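Local coordinates for organic hydroperoxide resistance protein (Elizabethkingia anophelis NUHP1, PDB 6D9N) that probably detoxifies organic hydroperoxides by reducing them with a reactive cysteine pair, as other members of the OsmC/Ohr family do, at residues Phe36-Pro41 / Asp50-Pro54; Gly61-Phe66 / His126-Ser132; Ala69-Ile74 / Leu121-Ala125; Ile79-Thr85 / Asn109-Val113. All coordinates share one frame; numbering follows the deposited sequence.

Interaction 1: Phe36-Pro41 / Asp50-Pro54; sequences FEVRYP and DYANP
R39 and Y51 lie side by side and point the same way. CG of R39 touches the ring at CD1 of Y51, 3.6 Å away. The R39 chain is bent at chi2 (-68°), so the guanidinium turns back over the ring. Its plane is 27° from that of the ring. CZ of R39 is 5.5 Å from the centroid of the Y51 ring, which makes the cation-pi contact weak at most. The guanidinium is held mainly by its own segment. NH1 and NH2 grip OE1 of E37 end-on, a salt bridge, and NH1 also donates to O of V38. OE2 of E37 bonds to H26. CB of A52 packs against CE1 of F36 at 3.9 Å. These contacts dock the loop that leads into helix 54-77 along strand 35-38, an outermost strand of its antiparallel sheet within the chain. The direct backbone bond runs from N of R39 to O of A52 (3.0 Å, 162° at the hydrogen). One water links O of E37 to N of A52 and lies at the edge of the Y51 ring. A second accepts from ND2 of N53. The N53 and P41 side chains cross at about a right angle, with ND2 of N53 3.8 Å from CB of P41. OD1 of N53 caps the helix at N of M56, and its ND2 also bonds to Y13 of the second subunit.

Interaction 2: Gly61-Phe66 / His126-Ser132; sequences GYSACF and HQVCPYS
The sulfurs of C65 and C129 face each other with SG to SG at 2.7 Å, longer than a disulfide and shorter than a normal contact. Both cysteines were modelled in two conformers, so this spacing is doubtful and may represent neither the bonded nor the open state. A disulfide between them has been observed, consistent with the redox-active cysteine pair of Ohr peroxidases. C65 lies on helix 54-77. C129 sits at the break between helices 115-128 and 130-135, as the N-cap residue of the second. A thiocyanate ion is bound near the C65 side chain. Two tyrosines flank the pair and slide past each other in opposite directions. CB of Y131 sits over the centre of the Y62 ring, a CH-pi contact of 3.7 Å to the centroid. The two ring planes are 40° apart. The far end of Y131 runs along G61, and its OH comes within 3.2 Å of CA of G61. That OH bonds to O of P54 of the second subunit. F66 brings CE1 to 3.7 Å from CA of H126. OG of S132 reaches the edge of the Y62 ring, in its plane. There it bonds to OH of Y62 at 2.8 Å and to ND1 of H126 at 2.7 Å.

Interaction 3: Ala69-Ile74 / Leu121-Ala125; sequences ALNLVI and LIEKA
L70 and L121 use different first torsions to meet. In L70, CG is turned opposite the backbone N (chi1 180°). In L121 it lies beside the N, opposite the carbonyl carbon (chi1 -68°). The two chains cross at about a right angle, and CD1 of L70 comes to 3.9 Å from CB of L121. The two methyls of L121 go on to the next turn of the other helix. CD2 of L121 slides past V73 and touches its CG1 at 3.7 Å. Both methyls also meet CG1 of I74. V73 spreads its two branches over the partner helix. CG1 of V73 rests on CB of K124 at 3.8 Å, while CG2 lies near the backbone N of A125. The K124 chain then runs extended away from the contact, so its apolar root does the packing. The backbones come nearest at L70 and A125, with CA atoms 4.8 Å apart. CB of A125 sits 3.8 Å from CA of L70, so a methyl meets the helix backbone itself. A69 adds its CB against O of A125. The side-chain contacts are almost all between apolar groups. The axes of the two short segments come within 8.6 Å, at 119° between their directions. Helix 54-77 and helix 115-128 thus cross in the OsmC-like fold. Beside them lies the mixed sheet: L70 and I122 both touch A108 of strand 100-109, and I122 also packs on L143 and V145 of strand 141-146.

Interaction 4: Ile79-Thr85 / Asn109-Val113; sequences IKTGETT and NIPGV
N109 pairs with T85 as an antiparallel hydrogen-bonded pair, at the end of the ladder between strands 85-94 and 100-109. N of N109 donates to O of T85 at 2.8 Å. O of N109 accepts from N of T85 at 3.1 Å, in the carbonyl plane. The N109 side chain, with CG opposite the backbone N (chi1 -173°), places ND2 on a water that also binds O of E83 and OG1 of T85. Its OD1 bonds to S146 and to N of N148. I110 comes next and spreads over two threonines. Its CG1 runs alongside CG2 of T84, while CG2 of I110 meets CB of T81 at 3.9 Å. I110 also packs on L70 and L121. P111 lays its ring on the chain at G82 and E83, with CD of P111 3.3 Å from O of E83. O of P111 accepts from N of G82 at 2.9 Å. That donor stands above the carbonyl plane, 47° out of it. P111 and G112 are the two central residues of a type II turn from I110 to V113, and the positive phi of G112 (85°) suits glycine there. A water joins O of G112 to O of K80. V113 closes the segment. Its CG1 touches CG2 of T81 at 3.6 Å and CD1 of I79 at 4.0 Å. The direct bonds across the contact all join backbone atoms, so its alignment is set by the main chain. The side chains of I110 and V113 add apolar contacts, and waters bridge other polar groups.

How the interactions relate
Interaction 1 closes along the chain before the other three open, and its centre is about 31 Å from that of interaction 3 and 33 Å from that of interaction 4. It leads into helix 54-77, which carries one segment each of interactions 2 and 3. Those two also share helix 115-128; their centres are about 10 Å apart and they touch, with F66 against A125. Interaction 4 falls between the two segments of interaction 3, which in turn fall between those of interaction 2. It meets interaction 3 through N71 and T84, and through I74. C65 thus lies midway along helix 54-77, close to the helix crossing, and C129 at the break after helix 115-128. Interactions 1, 2 and 4 all touch the second subunit.

Interaction 1: Phe36-Pro41 / Asp50-Pro54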
loop_
_atom_site.group_PDB
_atom_site.type_symbol
_atom_site.label_atom_id
_atom_site.label_comp_id
_atom_site.label_asym_id
_atom_site.label_seq_id
_atom_site.Cartn_x
_atom_site.Cartn_y
_atom_site.Cartn_z
ATOM N N PHE B 36 8.026 -10.260 -7.544
ATOM C CA PHE B 36 9.403 -9.954 -7.182
ATOM C C PHE B 36 9.693 -10.424 -5.772
ATOM O O PHE B 36 8.798 -10.836 -5.012
ATOM C CB PHE B 36 9.750 -8.458 -7.370
ATOM C CG PHE B 36 8.742 -7.509 -6.781
ATOM C CD1 PHE B 36 8.595 -7.377 -5.407
ATOM C CD2 PHE B 36 8.009 -6.698 -7.618
ATOM C CE1 PHE B 36 7.691 -6.487 -4.875
ATOM C CE2 PHE B 36 7.116 -5.806 -7.105
ATOM C CZ PHE B 36 6.957 -5.703 -5.733
ATOM N N GLU B 37 10.964 -10.338 -5.426
ATOM C CA GLU B 37 11.436 -10.679 -4.093
ATOM C C GLU B 37 11.235 -9.501 -3.156
ATOM O O GLU B 37 11.333 -8.334 -3.553
ATOM C CB GLU B 37 12.935 -10.999 -4.145
ATOM C CG GLU B 37 13.270 -12.238 -4.955
ATOM C CD GLU B 37 12.513 -13.471 -4.497
ATOM O OE1 GLU B 37 12.770 -13.984 -3.373
ATOM O OE2 GLU B 37 11.654 -13.928 -5.269
ATOM N N VAL B 38 10.969 -9.808 -1.887
ATOM C CA VAL B 38 11.009 -8.802 -0.824
ATOM C C VAL B 38 11.950 -9.300 0.268
ATOM O O VAL B 38 12.065 -10.507 0.542
ATOM C CB VAL B 38 9.608 -8.481 -0.251
ATOM C CG1 VAL B 38 8.771 -7.709 -1.263
ATOM C CG2 VAL B 38 8.912 -9.722 0.256
ATOM N N ARG B 39 12.646 -8.360 0.893
ATOM C CA ARG B 39 13.621 -8.689 1.940
ATOM C C ARG B 39 13.603 -7.563 2.967
ATOM O O ARG B 39 13.242 -6.419 2.654
ATOM C CB ARG B 39 15.039 -8.772 1.387
ATOM C CG ARG B 39 15.307 -9.877 0.362
ATOM C CD ARG B 39 15.229 -11.294 0.997
ATOM N NE ARG B 39 15.577 -12.318 0.020
ATOM C CZ ARG B 39 14.751 -12.877 -0.854
ATOM N NH1 ARG B 39 13.450 -12.538 -0.902
ATOM N NH2 ARG B 39 15.216 -13.800 -1.697
ATOM N N TYR B 40 14.013 -7.858 4.183
ATOM C CA TYR B 40 14.225 -6.784 5.146
ATOM C C TYR B 40 15.379 -5.902 4.690
ATOM O O TYR B 40 16.426 -6.420 4.279
ATOM C CB TYR B 40 14.494 -7.355 6.554
ATOM C CG TYR B 40 13.260 -8.048 7.169
ATOM C CD1 TYR B 40 12.073 -7.345 7.376
ATOM C CD2 TYR B 40 13.261 -9.393 7.490
ATOM C CE1 TYR B 40 10.931 -7.972 7.921
ATOM C CE2 TYR B 40 12.150 -10.028 8.035
ATOM C CZ TYR B 40 10.985 -9.309 8.235
ATOM O OH TYR B 40 9.869 -9.939 8.763
ATOM N N PRO B 41 15.219 -4.580 4.728
ATOM C CA PRO B 41 16.298 -3.682 4.324
ATOM C C PRO B 41 17.358 -3.632 5.415
ATOM O O PRO B 41 17.138 -4.049 6.547
ATOM C CB PRO B 41 15.584 -2.336 4.185
ATOM C CG PRO B 41 14.507 -2.408 5.215
ATOM C CD PRO B 41 14.001 -3.827 5.107
ATOM N N ASP B 50 19.146 -4.263 -1.637
ATOM C CA ASP B 50 18.967 -4.594 -3.044
ATOM C C ASP B 50 17.534 -4.930 -3.431
ATOM O O ASP B 50 17.251 -5.008 -4.636
ATOM C CB ASP B 50 19.835 -5.793 -3.428
ATOM C CG ASP B 50 21.323 -5.503 -3.369
ATOM O OD1 ASP B 50 21.745 -4.337 -3.379
ATOM O OD2 ASP B 50 22.082 -6.478 -3.339
ATOM N N TYR B 51 16.633 -5.136 -2.467
ATOM C CA TYR B 51 15.307 -5.674 -2.778
ATOM C C TYR B 51 14.190 -4.783 -2.236
ATOM O O TYR B 51 14.378 -3.954 -1.331
ATOM C CB TYR B 51 15.155 -7.138 -2.298
ATOM C CG TYR B 51 16.258 -7.980 -2.889
ATOM C CD1 TYR B 51 17.383 -8.300 -2.142
ATOM C CD2 TYR B 51 16.219 -8.400 -4.210
ATOM C CE1 TYR B 51 18.451 -9.019 -2.699
ATOM C CE2 TYR B 51 17.275 -9.096 -4.768
ATOM C CZ TYR B 51 18.382 -9.412 -4.008
ATOM O OH TYR B 51 19.436 -10.065 -4.604
ATOM N N ALA B 52 12.998 -5.008 -2.796
ATOM C CA ALA B 52 11.806 -4.307 -2.343
ATOM C C ALA B 52 11.401 -4.764 -0.937
ATOM O O ALA B 52 11.946 -5.723 -0.378
ATOM C CB ALA B 52 10.668 -4.557 -3.339
ATOM N N ASN B 53 10.452 -4.039 -0.345
ATOM C CA ASN B 53 9.898 -4.366 0.966
ATOM C C ASN B 53 8.524 -3.723 1.046
ATOM O O ASN B 53 8.153 -2.929 0.154
ATOM C CB ASN B 53 10.852 -3.917 2.103
ATOM C CG ASN B 53 11.224 -2.439 1.999
ATOM O OD1 ASN B 53 10.345 -1.583 1.923
ATOM N ND2 ASN B 53 12.524 -2.117 1.956
ATOM N N PRO B 54 7.710 -4.084 2.034
ATOM C CA PRO B 54 6.343 -3.539 2.057
ATOM C C PRO B 54 6.275 -2.039 2.276
ATOM O O PRO B 54 5.310 -1.395 1.834
ATOM C CB PRO B 54 5.639 -4.362 3.127
ATOM C CG PRO B 54 6.541 -5.615 3.285
ATOM C CD PRO B 54 7.913 -5.130 3.068
HETATM O O HOH W 1 12.876 -6.708 -5.094
HETATM O O HOH W 2 14.454 -4.316 1.404
#

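Interaction 2: Gly61-Phe66 / His126-Ser132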
loop_
_atom_site.group_PDB
_atom_site.type_symbol
_atom_site.label_atom_id
_atom_site.label_comp_id
_atom_site.label_asym_id
_atom_site.label_seq_id
_atom_site.Cartn_x
_atom_site.Cartn_y
_atom_site.Cartn_z
ATOM N N GLY B 61 2.781 2.769 -3.983
ATOM C CA GLY B 61 1.337 2.786 -4.153
ATOM C C GLY B 61 0.723 4.125 -3.787
ATOM O O GLY B 61 -0.197 4.588 -4.466
ATOM N N TYR B 62 1.172 4.728 -2.679
ATOM C CA TYR B 62 0.566 5.983 -2.252
ATOM C C TYR B 62 0.895 7.096 -3.251
ATOM O O TYR B 62 0.025 7.894 -3.638
ATOM C CB TYR B 62 1.023 6.334 -0.839
ATOM C CG TYR B 62 0.057 7.209 -0.046
ATOM C CD1 TYR B 62 0.101 7.198 1.362
ATOM C CD2 TYR B 62 -0.874 8.066 -0.660
ATOM C CE1 TYR B 62 -0.758 7.981 2.117
ATOM C CE2 TYR B 62 -1.754 8.842 0.101
ATOM C CZ TYR B 62 -1.665 8.810 1.474
ATOM O OH TYR B 62 -2.485 9.598 2.265
ATOM N N SER B 63 2.157 7.197 -3.668
ATOM C CA SER B 63 2.509 8.220 -4.651
ATOM C C SER B 63 1.691 8.054 -5.925
ATOM O O SER B 63 1.175 9.047 -6.445
ATOM C CB SER B 63 4.007 8.226 -4.934
ATOM O OG SER B 63 4.438 7.053 -5.578
ATOM N N ALA B 64 1.509 6.817 -6.396
ATOM C CA ALA B 64 0.701 6.594 -7.588
ATOM C C ALA B 64 -0.783 6.877 -7.349
ATOM O O ALA B 64 -1.451 7.464 -8.215
ATOM C CB ALA B 64 0.907 5.159 -8.061
ATOM N N CYS B 65 -1.330 6.463 -6.208
ATOM C CA CYS B 65 -2.725 6.738 -5.887
ATOM C C CYS B 65 -2.972 8.236 -5.862
ATOM O O CYS B 65 -3.940 8.750 -6.447
ATOM C CB CYS B 65 -3.032 6.132 -4.497
ATOM S SG CYS B 65 -4.774 6.368 -3.978
ATOM N N PHE B 66 -2.098 8.964 -5.187
ATOM C CA PHE B 66 -2.320 10.392 -5.050
ATOM C C PHE B 66 -2.171 11.094 -6.398
ATOM O O PHE B 66 -2.976 11.981 -6.738
ATOM C CB PHE B 66 -1.414 10.955 -3.956
ATOM C CG PHE B 66 -1.860 12.310 -3.489
ATOM C CD1 PHE B 66 -2.741 12.426 -2.415
ATOM C CD2 PHE B 66 -1.471 13.465 -4.143
ATOM C CE1 PHE B 66 -3.165 13.645 -1.969
ATOM C CE2 PHE B 66 -1.931 14.697 -3.710
ATOM C CZ PHE B 66 -2.786 14.789 -2.622
ATOM N N HIS B 126 -6.772 14.691 -1.961
ATOM C CA HIS B 126 -6.613 14.006 -0.689
ATOM C C HIS B 126 -7.907 13.386 -0.185
ATOM O O HIS B 126 -7.855 12.466 0.639
ATOM C CB HIS B 126 -5.975 14.994 0.300
ATOM C CG HIS B 126 -5.353 14.418 1.542
ATOM N ND1 HIS B 126 -4.619 13.247 1.586
ATOM C CD2 HIS B 126 -5.258 14.984 2.777
ATOM C CE1 HIS B 126 -4.136 13.109 2.812
ATOM N NE2 HIS B 126 -4.512 14.139 3.554
ATOM N N GLN B 127 -9.066 13.824 -0.690
ATOM C CA GLN B 127 -10.325 13.178 -0.406
ATOM C C GLN B 127 -10.654 12.088 -1.415
ATOM O O GLN B 127 -11.458 11.207 -1.101
ATOM C CB GLN B 127 -11.453 14.219 -0.350
ATOM C CG GLN B 127 -11.266 15.241 0.783
ATOM C CD GLN B 127 -11.202 14.596 2.216
ATOM O OE1 GLN B 127 -12.020 13.700 2.591
ATOM N NE2 GLN B 127 -10.198 15.016 2.995
ATOM N N VAL B 128 -10.069 12.123 -2.613
ATOM C CA VAL B 128 -10.372 11.136 -3.648
ATOM C C VAL B 128 -9.543 9.873 -3.466
ATOM O O VAL B 128 -10.072 8.766 -3.571
ATOM C CB VAL B 128 -10.134 11.780 -5.034
ATOM C CG1 VAL B 128 -10.167 10.735 -6.159
ATOM C CG2 VAL B 128 -11.159 12.869 -5.284
ATOM N N CYS B 129 -8.249 10.040 -3.197
ATOM C CA CYS B 129 -7.270 8.956 -3.084
ATOM C C CYS B 129 -7.666 7.913 -2.033
ATOM O O CYS B 129 -7.729 8.242 -0.831
ATOM C CB CYS B 129 -5.940 9.612 -2.706
ATOM S SG CYS B 129 -4.580 8.530 -2.329
ATOM N N PRO B 130 -7.844 6.648 -2.411
ATOM C CA PRO B 130 -8.166 5.648 -1.375
ATOM C C PRO B 130 -7.115 5.469 -0.303
ATOM O O PRO B 130 -7.496 5.133 0.826
ATOM C CB PRO B 130 -8.377 4.353 -2.175
ATOM C CG PRO B 130 -8.939 4.862 -3.449
ATOM C CD PRO B 130 -8.193 6.166 -3.738
ATOM N N TYR B 131 -5.835 5.677 -0.594
ATOM C CA TYR B 131 -4.837 5.498 0.458
ATOM C C TYR B 131 -4.992 6.568 1.520
ATOM O O TYR B 131 -4.791 6.295 2.721
ATOM C CB TYR B 131 -3.426 5.582 -0.086
ATOM C CG TYR B 131 -2.845 4.352 -0.783
ATOM C CD1 TYR B 131 -1.608 3.865 -0.411
ATOM C CD2 TYR B 131 -3.501 3.723 -1.836
ATOM C CE1 TYR B 131 -1.017 2.765 -1.061
ATOM C CE2 TYR B 131 -2.948 2.643 -2.506
ATOM C CZ TYR B 131 -1.682 2.182 -2.136
ATOM O OH TYR B 131 -1.080 1.128 -2.803
ATOM N N SER B 132 -5.347 7.802 1.103
ATOM C CA SER B 132 -5.628 8.852 2.077
ATOM C C SER B 132 -6.845 8.517 2.914
ATOM O O SER B 132 -6.834 8.705 4.136
ATOM C CB SER B 132 -5.838 10.195 1.377
ATOM O OG SER B 132 -4.637 10.624 0.780
#

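Interaction 3: Ala69-Ile74 / Leu121-Ala125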
loop_
_atom_site.group_PDB
_atom_site.type_symbol
_atom_site.label_atom_id
_atom_site.label_comp_id
_atom_site.label_asym_id
_atom_site.label_seq_id
_atom_site.Cartn_x
_atom_site.Cartn_y
_atom_site.Cartn_z
ATOM N N ALA B 69 -5.326 10.400 -8.434
ATOM C CA ALA B 69 -6.455 11.182 -7.934
ATOM C C ALA B 69 -6.294 12.646 -8.310
ATOM O O ALA B 69 -7.252 13.297 -8.739
ATOM C CB ALA B 69 -6.536 11.030 -6.409
ATOM N N LEU B 70 -5.074 13.184 -8.186
ATOM C CA LEU B 70 -4.797 14.569 -8.553
ATOM C C LEU B 70 -5.109 14.814 -10.025
ATOM O O LEU B 70 -5.705 15.836 -10.380
ATOM C CB LEU B 70 -3.336 14.838 -8.208
ATOM C CG LEU B 70 -2.853 16.252 -8.529
ATOM C CD1 LEU B 70 -3.665 17.299 -7.789
ATOM C CD2 LEU B 70 -1.385 16.326 -8.155
ATOM N N ASN B 71 -4.712 13.887 -10.901
ATOM C CA ASN B 71 -4.996 14.064 -12.321
ATOM C C ASN B 71 -6.478 13.945 -12.614
ATOM O O ASN B 71 -6.989 14.676 -13.481
ATOM C CB ASN B 71 -4.109 13.146 -13.148
ATOM C CG ASN B 71 -2.741 13.733 -13.315
ATOM O OD1 ASN B 71 -2.465 14.391 -14.317
ATOM N ND2 ASN B 71 -1.920 13.640 -12.296
ATOM N N LEU B 72 -7.206 13.091 -11.892
ATOM C CA LEU B 72 -8.654 13.050 -12.088
ATOM C C LEU B 72 -9.294 14.382 -11.711
ATOM O O LEU B 72 -10.189 14.893 -12.413
ATOM C CB LEU B 72 -9.228 11.895 -11.273
ATOM C CG LEU B 72 -10.726 11.693 -11.452
ATOM C CD1 LEU B 72 -11.147 11.500 -12.939
ATOM C CD2 LEU B 72 -11.137 10.487 -10.588
ATOM N N VAL B 73 -8.863 14.950 -10.589
ATOM C CA VAL B 73 -9.392 16.238 -10.140
ATOM C C VAL B 73 -9.072 17.336 -11.158
ATOM O O VAL B 73 -9.923 18.163 -11.491
ATOM C CB VAL B 73 -8.832 16.555 -8.739
ATOM C CG1 VAL B 73 -9.089 18.015 -8.323
ATOM C CG2 VAL B 73 -9.406 15.602 -7.709
ATOM N N ILE B 74 -7.835 17.371 -11.652
ATOM C CA ILE B 74 -7.437 18.360 -12.664
ATOM C C ILE B 74 -8.306 18.246 -13.916
ATOM O O ILE B 74 -8.800 19.255 -14.449
ATOM C CB ILE B 74 -5.939 18.193 -12.980
ATOM C CG1 ILE B 74 -5.099 18.696 -11.812
ATOM C CG2 ILE B 74 -5.604 18.919 -14.271
ATOM C CD1 ILE B 74 -3.609 18.306 -11.928
ATOM N N LEU B 121 -6.509 21.948 -5.530
ATOM C CA LEU B 121 -6.400 20.671 -6.216
ATOM C C LEU B 121 -5.953 19.571 -5.263
ATOM O O LEU B 121 -6.537 18.473 -5.265
ATOM C CB LEU B 121 -5.443 20.782 -7.410
ATOM C CG LEU B 121 -5.971 21.659 -8.555
ATOM C CD1 LEU B 121 -4.795 21.964 -9.504
ATOM C CD2 LEU B 121 -7.128 20.969 -9.280
ATOM N N ILE B 122 -4.938 19.836 -4.416
ATOM C CA ILE B 122 -4.473 18.754 -3.558
ATOM C C ILE B 122 -5.460 18.470 -2.445
ATOM O O ILE B 122 -5.541 17.335 -1.983
ATOM C CB ILE B 122 -3.039 18.965 -3.005
ATOM C CG1 ILE B 122 -2.900 20.232 -2.124
ATOM C CG2 ILE B 122 -1.999 18.832 -4.117
ATOM C CD1 ILE B 122 -1.928 20.044 -0.967
ATOM N N GLU B 123 -6.188 19.480 -1.963
ATOM C CA GLU B 123 -7.231 19.233 -0.978
ATOM C C GLU B 123 -8.263 18.247 -1.533
ATOM O O GLU B 123 -8.658 17.296 -0.842
ATOM C CB GLU B 123 -7.856 20.581 -0.578
ATOM C CG GLU B 123 -9.091 20.462 0.315
ATOM C CD GLU B 123 -9.672 21.815 0.728
ATOM O OE1 GLU B 123 -10.111 21.926 1.891
ATOM O OE2 GLU B 123 -9.688 22.766 -0.088
ATOM N N LYS B 124 -8.710 18.450 -2.785
ATOM C CA LYS B 124 -9.665 17.513 -3.376
ATOM C C LYS B 124 -9.021 16.151 -3.598
ATOM O O LYS B 124 -9.658 15.124 -3.333
ATOM C CB LYS B 124 -10.243 18.080 -4.690
ATOM C CG LYS B 124 -11.245 19.196 -4.460
ATOM C CD LYS B 124 -11.735 19.815 -5.750
ATOM C CE LYS B 124 -12.699 20.980 -5.468
ATOM N NZ LYS B 124 -12.937 21.891 -6.634
ATOM N N ALA B 125 -7.794 16.121 -4.125
ATOM C CA ALA B 125 -7.131 14.847 -4.372
ATOM C C ALA B 125 -7.011 14.023 -3.101
ATOM O O ALA B 125 -7.136 12.798 -3.137
ATOM C CB ALA B 125 -5.760 15.106 -4.966
#

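Interaction 4: Ile79-Thr85 / Asn109-Val113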
loop_
_atom_site.group_PDB
_atom_site.type_symbol
_atom_site.label_atom_id
_atom_site.label_comp_id
_atom_site.label_asym_id
_atom_site.label_seq_id
_atom_site.Cartn_x
_atom_site.Cartn_y
_atom_site.Cartn_z
ATOM N N ILE B 79 -8.697 22.410 -15.916
ATOM C CA ILE B 79 -7.615 23.373 -15.661
ATOM C C ILE B 79 -6.359 22.904 -16.393
ATOM O O ILE B 79 -5.978 21.718 -16.290
ATOM C CB ILE B 79 -7.364 23.561 -14.146
ATOM C CG1 ILE B 79 -6.233 24.587 -13.883
ATOM C CG2 ILE B 79 -7.044 22.252 -13.490
ATOM C CD1 ILE B 79 -6.171 25.138 -12.436
ATOM N N LYS B 80 -5.690 23.817 -17.098
ATOM C CA LYS B 80 -4.420 23.528 -17.756
ATOM C C LYS B 80 -3.284 23.487 -16.743
ATOM O O LYS B 80 -3.091 24.441 -15.980
ATOM C CB LYS B 80 -4.107 24.632 -18.772
ATOM C CG LYS B 80 -2.832 24.421 -19.548
ATOM C CD LYS B 80 -2.540 25.616 -20.473
ATOM C CE LYS B 80 -1.246 25.424 -21.233
ATOM N NZ LYS B 80 -0.932 26.628 -22.073
ATOM N N THR B 81 -2.550 22.374 -16.717
ATOM C CA THR B 81 -1.371 22.262 -15.864
ATOM C C THR B 81 -0.279 21.559 -16.637
ATOM O O THR B 81 -0.545 20.884 -17.641
ATOM C CB THR B 81 -1.619 21.445 -14.575
ATOM O OG1 THR B 81 -1.553 20.036 -14.820
ATOM C CG2 THR B 81 -2.940 21.740 -13.970
ATOM N N GLY B 82 0.946 21.647 -16.133
ATOM C CA GLY B 82 1.981 20.765 -16.611
ATOM C C GLY B 82 1.857 19.376 -16.004
ATOM O O GLY B 82 0.992 19.096 -15.185
ATOM N N GLU B 83 2.778 18.500 -16.373
ATOM C CA GLU B 83 2.723 17.132 -15.851
ATOM C C GLU B 83 3.054 17.137 -14.359
ATOM O O GLU B 83 4.056 17.736 -13.947
ATOM C CB GLU B 83 3.688 16.244 -16.625
ATOM C CG GLU B 83 3.656 14.771 -16.160
ATOM C CD GLU B 83 4.521 13.890 -17.028
ATOM O OE1 GLU B 83 4.202 13.729 -18.232
ATOM O OE2 GLU B 83 5.503 13.356 -16.490
ATOM N N THR B 84 2.180 16.527 -13.560
ATOM C CA THR B 84 2.362 16.544 -12.110
ATOM C C THR B 84 3.356 15.477 -11.663
ATOM O O THR B 84 3.629 14.490 -12.374
ATOM C CB THR B 84 1.016 16.300 -11.400
ATOM O OG1 THR B 84 0.502 15.022 -11.779
ATOM C CG2 THR B 84 0.006 17.361 -11.754
ATOM N N THR B 85 3.907 15.689 -10.466
ATOM C CA THR B 85 4.772 14.725 -9.790
ATOM C C THR B 85 4.306 14.591 -8.350
ATOM O O THR B 85 3.975 15.594 -7.702
ATOM C CB THR B 85 6.218 15.258 -9.809
ATOM O OG1 THR B 85 6.585 15.540 -11.169
ATOM C CG2 THR B 85 7.233 14.280 -9.176
ATOM N N ASN B 109 3.765 18.282 -6.891
ATOM C CA ASN B 109 4.140 19.442 -7.686
ATOM C C ASN B 109 3.215 19.562 -8.885
ATOM O O ASN B 109 3.028 18.594 -9.632
ATOM C CB ASN B 109 5.585 19.377 -8.167
ATOM C CG ASN B 109 5.993 20.662 -8.848
ATOM O OD1 ASN B 109 6.183 21.678 -8.194
ATOM N ND2 ASN B 109 6.086 20.645 -10.160
ATOM N N ILE B 110 2.685 20.763 -9.091
ATOM C CA ILE B 110 1.728 21.022 -10.176
ATOM C C ILE B 110 2.239 22.223 -10.958
ATOM O O ILE B 110 2.026 23.378 -10.536
ATOM C CB ILE B 110 0.310 21.286 -9.634
ATOM C CG1 ILE B 110 -0.133 20.190 -8.662
ATOM C CG2 ILE B 110 -0.676 21.424 -10.810
ATOM C CD1 ILE B 110 -1.431 20.520 -7.901
ATOM N N PRO B 111 2.924 22.020 -12.086
ATOM C CA PRO B 111 3.435 23.172 -12.838
ATOM C C PRO B 111 2.299 23.962 -13.455
ATOM O O PRO B 111 1.275 23.407 -13.863
ATOM C CB PRO B 111 4.257 22.527 -13.962
ATOM C CG PRO B 111 4.516 21.114 -13.500
ATOM C CD PRO B 111 3.310 20.724 -12.696
ATOM N N GLY B 112 2.495 25.282 -13.552
ATOM C CA GLY B 112 1.647 26.140 -14.363
ATOM C C GLY B 112 0.390 26.639 -13.705
ATOM O O GLY B 112 -0.433 27.263 -14.397
ATOM N N VAL B 113 0.215 26.433 -12.409
ATOM C CA VAL B 113 -0.951 26.934 -11.702
ATOM C C VAL B 113 -0.495 27.867 -10.592
ATOM O O VAL B 113 0.679 27.889 -10.209
ATOM C CB VAL B 113 -1.811 25.791 -11.128
ATOM C CG1 VAL B 113 -2.220 24.832 -12.216
ATOM C CG2 VAL B 113 -1.058 25.020 -10.008
HETATM O O HOH W 3 -0.748 26.153 -17.008
HETATM O O HOH W 4 5.872 18.142 -11.833
#